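Local coordinates for protein histone acetyltransferase HPA2 and related acetyltransferases (Corynebacterium glutamicum ATCC 13032, PDB 2QEC) that probably transfers an acyl group, most likely acetyl from acetyl-coenzyme A, as a member of the GNAT acetyltransferase family, at residues Q11-K16 / V65-E70; P29-W34 / A47-Q52; P124-Y129 / A152-E157. The protein carries 1 engineered substitution. All blocks are in the same frame, centred on the assembly; numbering follows the deposited sequence.

Interaction 1 of 3, residues Q11-K16 / V65-E70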
loop_
_atom_site.group_PDB
_atom_site.type_symbol
_atom_site.label_atom_id
_atom_site.label_comp_id
_atom_site.label_asym_id
_atom_site.label_seq_id
_atom_site.Cartn_x
_atom_site.Cartn_y
_atom_site.Cartn_z
ATOM N N GLN A 11 -13.430 -8.060 -30.184
ATOM C CA GLN A 11 -13.573 -6.755 -30.811
ATOM C C GLN A 11 -14.999 -6.428 -31.187
ATOM O O GLN A 11 -15.432 -5.292 -31.019
ATOM C CB GLN A 11 -12.672 -6.639 -32.035
ATOM C CG GLN A 11 -12.236 -5.209 -32.283
ATOM C CD GLN A 11 -10.889 -5.144 -32.926
ATOM O OE1 GLN A 11 -10.739 -5.468 -34.108
ATOM N NE2 GLN A 11 -9.886 -4.734 -32.153
ATOM N N ALA A 12 -15.734 -7.432 -31.637
ATOM C CA ALA A 12 -17.152 -7.281 -32.048
ATOM C C ALA A 12 -18.036 -6.746 -30.905
ATOM O O ALA A 12 -19.103 -6.145 -31.138
ATOM C CB ALA A 12 -17.676 -8.590 -32.490
ATOM N N ASP A 13 -17.584 -6.995 -29.682
ATOM C CA ASP A 13 -18.300 -6.594 -28.461
ATOM C C ASP A 13 -18.059 -5.147 -28.036
ATOM O O ASP A 13 -18.733 -4.659 -27.134
ATOM C CB ASP A 13 -17.866 -7.466 -27.266
ATOM C CG ASP A 13 -18.095 -8.973 -27.499
ATOM O OD1 ASP A 13 -19.178 -9.340 -27.962
ATOM O OD2 ASP A 13 -17.230 -9.775 -27.149
ATOM N N PHE A 14 -17.089 -4.467 -28.629
ATOM C CA PHE A 14 -16.708 -3.142 -28.121
ATOM C C PHE A 14 -17.856 -2.097 -28.122
ATOM O O PHE A 14 -18.011 -1.396 -27.127
ATOM C CB PHE A 14 -15.443 -2.595 -28.810
ATOM C CG PHE A 14 -14.157 -3.351 -28.480
ATOM C CD1 PHE A 14 -14.121 -4.401 -27.555
ATOM C CD2 PHE A 14 -12.971 -2.978 -29.085
ATOM C CE1 PHE A 14 -12.948 -5.048 -27.264
ATOM C CE2 PHE A 14 -11.791 -3.645 -28.799
ATOM C CZ PHE A 14 -11.785 -4.688 -27.883
ATOM N N PRO A 15 -18.658 -1.977 -29.212
ATOM C CA PRO A 15 -19.794 -1.057 -29.116
ATOM C C PRO A 15 -20.714 -1.245 -27.913
ATOM O O PRO A 15 -21.081 -0.267 -27.263
ATOM C CB PRO A 15 -20.538 -1.285 -30.426
ATOM C CG PRO A 15 -19.492 -1.675 -31.362
ATOM C CD PRO A 15 -18.550 -2.527 -30.562
ATOM N N LYS A 16 -21.081 -2.485 -27.607
ATOM C CA LYS A 16 -21.990 -2.756 -26.499
ATOM C C LYS A 16 -21.304 -2.478 -25.184
ATOM O O LYS A 16 -21.888 -1.991 -24.215
ATOM C CB LYS A 16 -22.456 -4.219 -26.546
ATOM C CG LYS A 16 -23.377 -4.606 -25.397
ATOM C CD LYS A 16 -24.769 -3.996 -25.581
ATOM C CE LYS A 16 -25.583 -4.122 -24.297
ATOM N NZ LYS A 16 -25.755 -5.569 -23.987
ATOM N N VAL A 65 -16.247 -9.432 -19.992
ATOM C CA VAL A 65 -17.663 -9.204 -20.064
ATOM C C VAL A 65 -18.414 -10.324 -19.366
ATOM O O VAL A 65 -18.003 -11.478 -19.419
ATOM C CB VAL A 65 -18.227 -9.136 -21.529
ATOM C CG1 VAL A 65 -17.760 -7.896 -22.201
ATOM C CG2 VAL A 65 -17.846 -10.350 -22.362
ATOM N N ALA A 66 -19.557 -9.952 -18.794
ATOM C CA ALA A 66 -20.535 -10.865 -18.214
ATOM C C ALA A 66 -21.744 -10.882 -19.124
ATOM O O ALA A 66 -22.199 -9.821 -19.520
ATOM C CB ALA A 66 -20.944 -10.340 -16.863
ATOM N N ARG A 67 -22.287 -12.060 -19.399
ATOM C CA ARG A 67 -23.446 -12.205 -20.217
ATOM C C ARG A 67 -24.497 -12.905 -19.401
ATOM O O ARG A 67 -24.169 -13.779 -18.571
ATOM C CB ARG A 67 -23.124 -13.013 -21.481
ATOM C CG ARG A 67 -22.102 -12.317 -22.441
ATOM C CD ARG A 67 -21.898 -13.159 -23.692
ATOM N NE ARG A 67 -21.108 -12.458 -24.712
ATOM C CZ ARG A 67 -19.785 -12.531 -24.830
ATOM N NH1 ARG A 67 -19.055 -13.289 -24.016
ATOM N NH2 ARG A 67 -19.186 -11.839 -25.787
ATOM N N ASP A 68 -25.748 -12.563 -19.676
ATOM C CA ASP A 68 -26.859 -13.244 -19.046
ATOM C C ASP A 68 -27.253 -14.493 -19.843
ATOM O O ASP A 68 -26.605 -14.843 -20.838
ATOM C CB ASP A 68 -28.009 -12.271 -18.790
ATOM C CG ASP A 68 -28.636 -11.725 -20.041
ATOM O OD1 ASP A 68 -28.469 -12.265 -21.130
ATOM O OD2 ASP A 68 -29.357 -10.747 -19.907
ATOM N N SER A 69 -28.317 -15.164 -19.410
ATOM C CA SER A 69 -28.709 -16.446 -20.006
ATOM C C SER A 69 -29.302 -16.244 -21.384
ATOM O O SER A 69 -29.384 -17.178 -22.150
ATOM C CB SER A 69 -29.706 -17.183 -19.098
ATOM O OG SER A 69 -30.946 -16.517 -19.094
ATOM N N GLU A 70 -29.707 -15.015 -21.699
ATOM C CA GLU A 70 -30.172 -14.661 -23.045
ATOM C C GLU A 70 -29.011 -14.241 -24.023
ATOM O O GLU A 70 -29.255 -13.904 -25.174
ATOM C CB GLU A 70 -31.218 -13.562 -22.922
ATOM C CG GLU A 70 -32.386 -13.943 -21.967
ATOM C CD GLU A 70 -32.258 -13.379 -20.502
ATOM O OE1 GLU A 70 -31.137 -13.220 -19.926
ATOM O OE2 GLU A 70 -33.324 -13.091 -19.912
#
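Asp13 and Arg67 form a lone salt bridge at the surface of this GNAT fold, tying the 3-10 turn that leads into helix 14-25 to the last residue of strand 61-67. Both side chains leave the backbone in the same way, with CG anti to the carbonyl carbon (chi1 -58° in Asp13 and -64° in Arg67). Beyond that the Arg67 chain runs extended from CG to NE, and this length carries its guanidinium across to that turn. NH2 does all the touching: it lies 3.2 Å from Asp13 OD2 and 3.3 Å from Asp13 OD1, so one nitrogen faces both carboxylate oxygens. The two side chains meet nearly at right angles and the carboxylate is turned 61° from the guanidinium plane, which rules out the flat, two-nitrogen pairing; the attraction is mainly electrostatic. Asp13 OD2 has a second task, accepting a hydrogen bond from the backbone N of Thr10, and this helps fix the carboxylate. Around the pair, Ile73 of the next strand touches both side chains. Val65 supports the arginine from its own strand, its CG2 lying 3.4 Å above the plane of the Arg67 guanidinium, toward the rim of one face.

Interaction 2 of 3, residues P29-W34 / A47-Q52. Engineered in segment 29-34: Thr30 (natural residue Ala).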
loop_
_atom_site.group_PDB
_atom_site.type_symbol
_atom_site.label_atom_id
_atom_site.label_comp_id
_atom_site.label_asym_id
_atom_site.label_seq_id
_atom_site.Cartn_x
_atom_site.Cartn_y
_atom_site.Cartn_z
ATOM N N PRO A 29 -20.317 11.230 -10.530
ATOM C CA PRO A 29 -19.354 12.304 -10.223
ATOM C C PRO A 29 -17.911 11.939 -10.511
ATOM O O PRO A 29 -17.105 12.803 -10.827
ATOM C CB PRO A 29 -19.511 12.499 -8.697
ATOM C CG PRO A 29 -20.863 12.046 -8.398
ATOM C CD PRO A 29 -21.215 10.972 -9.390
ATOM N N THR A 30 -17.586 10.677 -10.332
ATOM C CA THR A 30 -16.252 10.177 -10.615
ATOM C C THR A 30 -15.829 10.490 -12.061
ATOM O O THR A 30 -14.678 10.847 -12.298
ATOM C CB THR A 30 -16.179 8.677 -10.287
ATOM O OG1 THR A 30 -16.173 8.539 -8.856
ATOM C CG2 THR A 30 -14.915 8.013 -10.860
ATOM N N PHE A 31 -16.768 10.418 -13.004
ATOM C CA PHE A 31 -16.463 10.715 -14.404
ATOM C C PHE A 31 -16.823 12.119 -14.808
ATOM O O PHE A 31 -16.053 12.769 -15.489
ATOM C CB PHE A 31 -17.115 9.675 -15.303
ATOM C CG PHE A 31 -16.419 8.371 -15.260
ATOM C CD1 PHE A 31 -15.308 8.154 -16.052
ATOM C CD2 PHE A 31 -16.849 7.365 -14.395
ATOM C CE1 PHE A 31 -14.653 6.952 -15.999
ATOM C CE2 PHE A 31 -16.199 6.146 -14.341
ATOM C CZ PHE A 31 -15.094 5.937 -15.136
ATOM N N LEU A 32 -17.965 12.612 -14.333
ATOM C CA LEU A 32 -18.401 13.985 -14.596
ATOM C C LEU A 32 -17.346 15.061 -14.277
ATOM O O LEU A 32 -17.273 16.067 -14.977
ATOM C CB LEU A 32 -19.698 14.298 -13.817
ATOM C CG LEU A 32 -20.991 13.536 -14.149
ATOM C CD1 LEU A 32 -22.149 13.942 -13.235
ATOM C CD2 LEU A 32 -21.369 13.780 -15.556
ATOM N N ARG A 33 -16.551 14.852 -13.223
ATOM C CA ARG A 33 -15.451 15.761 -12.847
ATOM C C ARG A 33 -14.369 15.963 -13.906
ATOM O O ARG A 33 -13.750 17.014 -13.927
ATOM C CB ARG A 33 -14.735 15.251 -11.591
ATOM C CG ARG A 33 -14.045 13.859 -11.788
ATOM C CD ARG A 33 -13.244 13.423 -10.560
ATOM N NE ARG A 33 -12.815 12.017 -10.602
ATOM C CZ ARG A 33 -12.134 11.426 -9.616
ATOM N NH1 ARG A 33 -11.797 12.118 -8.523
ATOM N NH2 ARG A 33 -11.775 10.145 -9.721
ATOM N N TRP A 34 -14.103 14.953 -14.737
ATOM C CA TRP A 34 -13.104 15.075 -15.809
ATOM C C TRP A 34 -13.689 15.670 -17.089
ATOM O O TRP A 34 -12.987 16.318 -17.859
ATOM C CB TRP A 34 -12.473 13.717 -16.172
ATOM C CG TRP A 34 -11.794 13.043 -15.043
ATOM C CD1 TRP A 34 -12.019 11.769 -14.601
ATOM C CD2 TRP A 34 -10.791 13.600 -14.182
ATOM N NE1 TRP A 34 -11.215 11.496 -13.521
ATOM C CE2 TRP A 34 -10.453 12.602 -13.238
ATOM C CE3 TRP A 34 -10.145 14.847 -14.111
ATOM C CZ2 TRP A 34 -9.488 12.810 -12.233
ATOM C CZ3 TRP A 34 -9.194 15.059 -13.102
ATOM C CH2 TRP A 34 -8.878 14.041 -12.179
ATOM N N ALA A 47 -16.875 9.053 -25.994
ATOM C CA ALA A 47 -15.595 9.171 -26.689
ATOM C C ALA A 47 -14.435 8.769 -25.779
ATOM O O ALA A 47 -13.517 8.101 -26.229
ATOM C CB ALA A 47 -15.390 10.590 -27.209
ATOM N N LEU A 48 -14.503 9.126 -24.503
ATOM C CA LEU A 48 -13.429 8.782 -23.551
ATOM C C LEU A 48 -13.281 7.281 -23.410
ATOM O O LEU A 48 -12.182 6.747 -23.526
ATOM C CB LEU A 48 -13.676 9.402 -22.165
ATOM C CG LEU A 48 -12.674 8.974 -21.058
ATOM C CD1 LEU A 48 -11.237 9.361 -21.447
ATOM C CD2 LEU A 48 -12.996 9.516 -19.705
ATOM N N PHE A 49 -14.394 6.616 -23.119
ATOM C CA PHE A 49 -14.434 5.159 -23.025
ATOM C C PHE A 49 -14.000 4.453 -24.322
ATOM O O PHE A 49 -13.270 3.471 -24.264
ATOM C CB PHE A 49 -15.828 4.678 -22.590
ATOM C CG PHE A 49 -16.164 4.956 -21.137
ATOM C CD1 PHE A 49 -15.258 4.672 -20.133
ATOM C CD2 PHE A 49 -17.399 5.457 -20.770
ATOM C CE1 PHE A 49 -15.574 4.890 -18.816
ATOM C CE2 PHE A 49 -17.718 5.678 -19.426
ATOM C CZ PHE A 49 -16.796 5.393 -18.462
ATOM N N GLU A 50 -14.433 4.949 -25.485
ATOM C CA GLU A 50 -13.987 4.378 -26.761
ATOM C C GLU A 50 -12.470 4.418 -26.913
ATOM O O GLU A 50 -11.872 3.442 -27.349
ATOM C CB GLU A 50 -14.650 5.084 -27.927
ATOM C CG GLU A 50 -16.114 4.781 -28.007
ATOM C CD GLU A 50 -16.861 5.597 -29.033
ATOM O OE1 GLU A 50 -16.390 6.709 -29.411
ATOM O OE2 GLU A 50 -17.947 5.122 -29.443
ATOM N N LEU A 51 -11.866 5.526 -26.524
ATOM C CA LEU A 51 -10.421 5.732 -26.580
ATOM C C LEU A 51 -9.640 4.870 -25.573
ATOM O O LEU A 51 -8.607 4.300 -25.918
ATOM C CB LEU A 51 -10.120 7.203 -26.315
ATOM C CG LEU A 51 -8.653 7.641 -26.307
ATOM C CD1 LEU A 51 -8.095 7.687 -27.719
ATOM C CD2 LEU A 51 -8.526 8.979 -25.652
ATOM N N GLN A 52 -10.127 4.800 -24.337
ATOM C CA GLN A 52 -9.504 3.972 -23.305
ATOM C C GLN A 52 -9.504 2.491 -23.726
ATOM O O GLN A 52 -8.494 1.824 -23.620
ATOM C CB GLN A 52 -10.191 4.164 -21.941
ATOM C CG GLN A 52 -9.698 5.377 -21.152
ATOM C CD GLN A 52 -10.559 5.702 -19.953
ATOM O OE1 GLN A 52 -11.694 5.272 -19.851
ATOM N NE2 GLN A 52 -10.008 6.456 -19.026
#
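Phe31 and Phe49 meet ring to ring in the buried space between the short helix 29-32 and the long helix 43-60 of this GNAT fold. The aromatic interaction is edge-to-face: the edge of Phe49 is directed at one face of Phe31, with the ring centroids 5.1 Å apart and the planes inclined at 60°. CZ of Phe49 sits 3.6 Å above the Phe31 plane, nearer the rim than the centre, and Phe31 CE1 lies 3.6 Å from both CE1 and CZ of Phe49. The Phe31 CB points toward the other helix. Phe49 has CG anti to its carbonyl carbon (chi1 -72°), a torsion that swings the ring round to the neighbouring helix. Apolar packing extends the pair: Phe25 of helix 14-25 touches both rings, and Leu21 and Val22 lie against Phe49. The hydroxyl of Tyr129, from strand 126-133, also lies against both phenylalanine rings.

Polar bonds stay within the segments or lead outward. Arg33 NE donates to Thr30 O over 2.8 Å; chi1 of 63° turns the otherwise extended chain back over its own turn, while NE also lies over a face of the Trp34 ring. Thr30 is an engineered residue. With no hydrogen bond or salt bridge between the two segments, their contact rests on dispersion and buried apolar surface, with a small electrostatic term from C-H edge against pi face.

Interaction 3 of 3, residues P124-Y129 / A152-E157. With EDO (1,2-ethanediol), chain J; EDO (1,2-ethanediol), chain F.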
loop_
_atom_site.group_PDB
_atom_site.type_symbol
_atom_site.label_atom_id
_atom_site.label_comp_id
_atom_site.label_asym_id
_atom_site.label_seq_id
_atom_site.Cartn_x
_atom_site.Cartn_y
_atom_site.Cartn_z
ATOM N N PRO A 124 4.417 -4.080 -8.024
ATOM C CA PRO A 124 3.596 -4.607 -9.134
ATOM C C PRO A 124 2.228 -5.030 -8.679
ATOM O O PRO A 124 2.067 -5.612 -7.591
ATOM C CB PRO A 124 4.403 -5.813 -9.642
ATOM C CG PRO A 124 5.809 -5.589 -9.108
ATOM C CD PRO A 124 5.656 -4.858 -7.819
ATOM N N HIS A 125 1.216 -4.693 -9.477
ATOM C CA HIS A 125 -0.123 -5.024 -9.120
ATOM C C HIS A 125 -1.019 -4.979 -10.323
ATOM O O HIS A 125 -0.753 -4.236 -11.278
ATOM C CB HIS A 125 -0.681 -4.028 -8.070
ATOM C CG HIS A 125 -0.703 -2.596 -8.527
ATOM N ND1 HIS A 125 0.395 -1.771 -8.389
ATOM C CD2 HIS A 125 -1.677 -1.837 -9.095
ATOM C CE1 HIS A 125 0.100 -0.575 -8.877
ATOM N NE2 HIS A 125 -1.154 -0.582 -9.299
ATOM N N TRP A 126 -2.132 -5.711 -10.239
ATOM C CA TRP A 126 -3.269 -5.497 -11.142
ATOM C C TRP A 126 -4.059 -4.264 -10.692
ATOM O O TRP A 126 -4.072 -3.945 -9.529
ATOM C CB TRP A 126 -4.218 -6.686 -11.119
ATOM C CG TRP A 126 -3.643 -7.933 -11.696
ATOM C CD1 TRP A 126 -2.710 -8.768 -11.124
ATOM C CD2 TRP A 126 -3.906 -8.442 -12.978
ATOM N NE1 TRP A 126 -2.408 -9.796 -11.988
ATOM C CE2 TRP A 126 -3.160 -9.625 -13.126
ATOM C CE3 TRP A 126 -4.785 -8.042 -14.032
ATOM C CZ2 TRP A 126 -3.229 -10.399 -14.278
ATOM C CZ3 TRP A 126 -4.829 -8.804 -15.160
ATOM C CH2 TRP A 126 -4.073 -9.974 -15.273
ATOM N N TYR A 127 -4.702 -3.565 -11.622
ATOM C CA TYR A 127 -5.579 -2.444 -11.269
ATOM C C TYR A 127 -6.936 -2.718 -11.845
ATOM O O TYR A 127 -7.020 -2.860 -13.026
ATOM C CB TYR A 127 -5.042 -1.148 -11.878
ATOM C CG TYR A 127 -5.885 0.116 -11.768
ATOM C CD1 TYR A 127 -6.615 0.413 -10.625
ATOM C CD2 TYR A 127 -5.937 1.030 -12.826
ATOM C CE1 TYR A 127 -7.362 1.547 -10.530
ATOM C CE2 TYR A 127 -6.673 2.170 -12.730
ATOM C CZ TYR A 127 -7.368 2.436 -11.579
ATOM O OH TYR A 127 -8.125 3.568 -11.487
ATOM N N LEU A 128 -7.954 -2.740 -10.997
ATOM C CA LEU A 128 -9.339 -2.752 -11.432
ATOM C C LEU A 128 -9.793 -1.323 -11.585
ATOM O O LEU A 128 -10.039 -0.645 -10.577
ATOM C CB LEU A 128 -10.202 -3.497 -10.422
ATOM C CG LEU A 128 -11.694 -3.471 -10.780
ATOM C CD1 LEU A 128 -11.918 -4.008 -12.188
ATOM C CD2 LEU A 128 -12.460 -4.234 -9.727
ATOM N N TYR A 129 -9.888 -0.880 -12.843
ATOM C CA TYR A 129 -10.189 0.500 -13.226
ATOM C C TYR A 129 -11.654 0.766 -13.063
ATOM O O TYR A 129 -12.074 1.739 -12.393
ATOM C CB TYR A 129 -9.698 0.809 -14.646
ATOM C CG TYR A 129 -10.284 2.046 -15.310
ATOM C CD1 TYR A 129 -10.244 3.303 -14.696
ATOM C CD2 TYR A 129 -10.886 1.974 -16.549
ATOM C CE1 TYR A 129 -10.810 4.446 -15.335
ATOM C CE2 TYR A 129 -11.428 3.091 -17.155
ATOM C CZ TYR A 129 -11.386 4.323 -16.528
ATOM O OH TYR A 129 -11.930 5.425 -17.173
ATOM N N ALA A 152 -9.449 -14.497 -9.717
ATOM C CA ALA A 152 -8.869 -15.797 -10.089
ATOM C C ALA A 152 -7.726 -15.647 -11.080
ATOM O O ALA A 152 -6.736 -16.311 -10.962
ATOM C CB ALA A 152 -9.923 -16.708 -10.623
ATOM N N ARG A 153 -7.846 -14.748 -12.044
ATOM C CA ARG A 153 -6.740 -14.473 -12.991
ATOM C C ARG A 153 -5.514 -13.866 -12.325
ATOM O O ARG A 153 -4.364 -14.177 -12.674
ATOM C CB ARG A 153 -7.232 -13.562 -14.113
ATOM C CG ARG A 153 -6.152 -13.181 -15.130
ATOM C CD ARG A 153 -6.796 -12.524 -16.335
ATOM N NE ARG A 153 -7.498 -11.371 -15.794
ATOM C CZ ARG A 153 -8.666 -10.912 -16.199
ATOM N NH1 ARG A 153 -9.317 -11.467 -17.249
ATOM N NH2 ARG A 153 -9.191 -9.887 -15.544
ATOM N N ALA A 154 -5.745 -12.981 -11.377
ATOM C CA ALA A 154 -4.663 -12.364 -10.658
ATOM C C ALA A 154 -3.890 -13.349 -9.772
ATOM O O ALA A 154 -2.686 -13.159 -9.514
ATOM C CB ALA A 154 -5.213 -11.214 -9.814
ATOM N N GLY A 155 -4.567 -14.381 -9.272
ATOM C CA GLY A 155 -3.918 -15.440 -8.468
ATOM C C GLY A 155 -3.125 -14.938 -7.300
ATOM O O GLY A 155 -3.672 -14.302 -6.423
ATOM N N ASP A 156 -1.822 -15.219 -7.318
ATOM C CA ASP A 156 -0.849 -14.801 -6.288
ATOM C C ASP A 156 -0.443 -13.353 -6.306
ATOM O O ASP A 156 0.318 -12.924 -5.410
ATOM C CB ASP A 156 0.463 -15.600 -6.449
ATOM C CG ASP A 156 0.390 -16.928 -5.821
ATOM O OD1 ASP A 156 -0.716 -17.218 -5.282
ATOM O OD2 ASP A 156 1.416 -17.673 -5.859
ATOM N N GLU A 157 -0.858 -12.624 -7.336
ATOM C CA GLU A 157 -0.436 -11.270 -7.501
ATOM C C GLU A 157 -1.400 -10.318 -6.765
ATOM O O GLU A 157 -2.554 -10.658 -6.463
ATOM C CB GLU A 157 -0.303 -10.957 -9.004
ATOM C CG GLU A 157 0.758 -11.861 -9.698
ATOM C CD GLU A 157 0.733 -11.855 -11.221
ATOM O OE1 GLU A 157 -0.313 -11.585 -11.860
ATOM O OE2 GLU A 157 1.786 -12.204 -11.808
HETATM C C1 EDO J . -0.349 -15.083 -10.928
HETATM O O1 EDO J . -1.346 -15.024 -11.951
HETATM C C2 EDO J . -0.145 -16.484 -10.415
HETATM O O2 EDO J . -0.971 -16.784 -9.276
HETATM C C1 EDO F . -5.020 -11.647 -6.347
HETATM O O1 EDO F . -5.227 -11.129 -5.038
HETATM C C2 EDO F . -6.053 -12.676 -6.802
HETATM O O2 EDO F . -6.398 -13.654 -5.829
#
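Trp126 reaches from strand 126-133 to the end of helix 142-154 and the turn after it, where its indole meets Ala154, Glu157 and Arg153 in turn. CB points toward the helix, and CG, anti to the carbonyl carbon (chi1 -67°), comes 4.1 Å from Ala154 CB. At CD1 that methyl is closer still; it stands over the five-membered ring in a CH-pi contact, 3.9 Å from the centroid and 18° off the normal. NE1 then gives a nearly straight hydrogen bond to Glu157 OE1, 2.8 Å long with an angle of 163° at the hydrogen, close to the indole plane and received on the anti side of the carboxylate. CE2 lies 4.0 Å from Ala154 CA. At the tip CH2 meets Arg153 NE at 3.7 Å, and CZ2 and CZ3 run beside the same side chain. Bent at chi3, Arg153 sends its guanidinium on to a salt bridge with Asp64 and a cation-pi contact with Trp79. The type II' turn from Ala154 to Glu157, with Gly155 at positive phi, brings the glutamate back to the indole. Trp126 thus joins strand 126-133 to the C-terminal end of helix 142-154 in the beta-alpha-beta unit completed by strand 159-163, and touches Asn62 of strand 61-67.

Overall arrangement
Only interaction 2 is fully buried; interaction 1 lies at the surface and interaction 3 is partly buried. Their chemistry follows: opposite charges outside, aromatic rings inside, and in interaction 3 a mixture of ring packing and a hydrogen bond. Interactions 1 and 3 both join the end region of a helix to the central sheet, through strands 61-67 and 126-133, whereas interaction 2 joins two helices. Along the chain, interaction 2 is nested in the loop that interaction 1 closes, and interaction 3 follows both. Interactions 2 and 3 touch although their centres are about 23 Å apart: the hydroxyl of Tyr129, on the strand that carries Trp126, is hydrogen-bonded to Gln52 OE1. Interaction 1 touches neither.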